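Local coordinates for CYTH domain-containing protein (Pyrococcus furiosus, PDB 1YEM), which is of unknown function but, as a CYTH-domain protein, probably acts on organic triphosphates or nucleotides within its antiparallel beta barrel, at residues Phe22-Thr25 with Leu26-Asn30. Numbering follows the deposited sequence.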
loop_
_atom_site.group_PDB
_atom_site.type_symbol
_atom_site.label_atom_id
_atom_site.label_comp_id
_atom_site.label_asym_id
_atom_site.label_seq_id
_atom_site.Cartn_x
_atom_site.Cartn_y
_atom_site.Cartn_z
ATOM N N PHE B 22 7.279 35.377 2.695
ATOM C CA PHE B 22 6.292 34.707 3.534
ATOM C C PHE B 22 6.859 34.158 4.830
ATOM O O PHE B 22 6.160 34.125 5.840
ATOM C CB PHE B 22 5.586 33.582 2.773
ATOM C CG PHE B 22 4.488 32.941 3.554
ATOM C CD1 PHE B 22 4.712 31.765 4.255
ATOM C CD2 PHE B 22 3.234 33.546 3.640
ATOM C CE1 PHE B 22 3.700 31.185 5.001
ATOM C CE2 PHE B 22 2.225 32.973 4.388
ATOM C CZ PHE B 22 2.455 31.788 5.066
ATOM N N LEU B 23 8.108 33.710 4.817
ATOM C CA LEU B 23 8.715 33.194 6.059
ATOM C C LEU B 23 8.986 34.317 7.074
ATOM O O LEU B 23 9.009 34.054 8.281
ATOM C CB LEU B 23 9.983 32.356 5.785
ATOM C CG LEU B 23 9.708 30.839 5.713
ATOM C CD1 LEU B 23 10.809 30.095 4.983
ATOM C CD2 LEU B 23 9.521 30.246 7.103
ATOM N N HIS B 24 9.173 35.552 6.594
ATOM C CA HIS B 24 9.219 36.702 7.498
ATOM C C HIS B 24 7.844 36.924 8.119
ATOM O O HIS B 24 7.719 36.976 9.341
ATOM C CB HIS B 24 9.680 37.995 6.807
ATOM C CG HIS B 24 9.681 39.188 7.722
ATOM N ND1 HIS B 24 8.856 40.280 7.530
ATOM C CD2 HIS B 24 10.379 39.440 8.859
ATOM C CE1 HIS B 24 9.062 41.161 8.498
ATOM N NE2 HIS B 24 9.979 40.674 9.317
ATOM N N THR B 25 6.826 37.052 7.266
ATOM C CA THR B 25 5.438 37.195 7.707
ATOM C C THR B 25 5.060 36.119 8.724
ATOM O O THR B 25 4.412 36.396 9.719
ATOM C CB THR B 25 4.462 37.105 6.516
ATOM O OG1 THR B 25 4.858 38.028 5.496
ATOM C CG2 THR B 25 3.039 37.418 6.952
ATOM N N LEU B 26 5.497 34.897 8.474
ATOM C CA LEU B 26 5.182 33.777 9.343
ATOM C C LEU B 26 5.912 33.840 10.703
ATOM O O LEU B 26 5.312 33.550 11.735
ATOM C CB LEU B 26 5.529 32.469 8.619
ATOM C CG LEU B 26 5.063 31.164 9.258
ATOM C CD1 LEU B 26 3.549 31.082 9.262
ATOM C CD2 LEU B 26 5.672 29.990 8.512
ATOM N N ASN B 27 7.204 34.205 10.688
ATOM C CA ASN B 27 8.018 34.284 11.926
ATOM C C ASN B 27 7.524 35.382 12.855
ATOM O O ASN B 27 7.712 35.320 14.073
ATOM C CB ASN B 27 9.534 34.474 11.618
ATOM C CG ASN B 27 9.965 35.963 11.474
ATOM O OD1 ASN B 27 9.532 36.830 12.230
ATOM N ND2 ASN B 27 10.849 36.233 10.517
ATOM N N THR B 28 6.919 36.397 12.247
ATOM C CA THR B 28 6.265 37.479 12.951
ATOM C C THR B 28 5.161 36.957 13.894
ATOM O O THR B 28 5.052 37.401 15.026
ATOM C CB THR B 28 5.696 38.482 11.912
ATOM O OG1 THR B 28 6.772 39.266 11.358
ATOM C CG2 THR B 28 4.682 39.380 12.515
ATOM N N PHE B 29 4.355 36.016 13.416
ATOM C CA PHE B 29 3.349 35.327 14.253
ATOM C C PHE B 29 3.929 34.067 14.894
ATOM O O PHE B 29 3.265 33.409 15.703
ATOM C CB PHE B 29 2.126 34.984 13.418
ATOM C CG PHE B 29 1.476 36.182 12.825
ATOM C CD1 PHE B 29 0.498 36.869 13.522
ATOM C CD2 PHE B 29 1.875 36.661 11.596
ATOM C CE1 PHE B 29 -0.089 37.999 12.991
ATOM C CE2 PHE B 29 1.294 37.787 11.056
ATOM C CZ PHE B 29 0.305 38.461 11.756
ATOM N N ASN B 30 5.160 33.727 14.486
ATOM C CA ASN B 30 5.973 32.700 15.126
ATOM C C ASN B 30 5.153 31.471 15.612
ATOM O O ASN B 30 4.957 31.282 16.823
ATOM C CB ASN B 30 6.757 33.343 16.288
ATOM C CG ASN B 30 7.898 32.474 16.783
ATOM O OD1 ASN B 30 8.590 31.802 15.994
ATOM N ND2 ASN B 30 8.105 32.477 18.097
#
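The C-terminal turns of the amphipathic helix 19-29 bring Leu26 onto Phe22 and Leu23, and Thr28 onto His24, the i to i+4 pattern evident from the bonds of Leu26 N to Phe22 O (2.8 Å), Asn27 N to Leu23 O and Thr28 N to His24 O. The carbonyl of His24 is gripped twice, by the amide and the hydroxyl of Thr28: Thr28 OG1 donates to His24 O at 3.2 Å, from above the carbonyl plane. With Thr28 OG1 beside its own backbone N (chi1 -75°), the hydroxyl also lies over one face of the His24 ring, 4.0 Å above the plane and offset toward the rim. The Asn27 amide plane stands 83° from that ring, and Asn27 ND2 comes within 3.6 Å of His24 CD2. On the side facing the barrel, Leu26 CD2 touches both Leu23 CD2 (4.1 Å) and Phe22 CE1 (4.2 Å). Thr25 O sits at the edge of the Phe29 ring, 3.2 Å from Phe29 CD2. Through Leu23 and Leu26 on Tyr113, Leu26 on Leu120 and Phe22 on Val122, this face packs against strands 102-115 and 118-125, neighbours in the closed eight-stranded antiparallel barrel, with Leu155 alongside Phe22, Thr25 and Phe29.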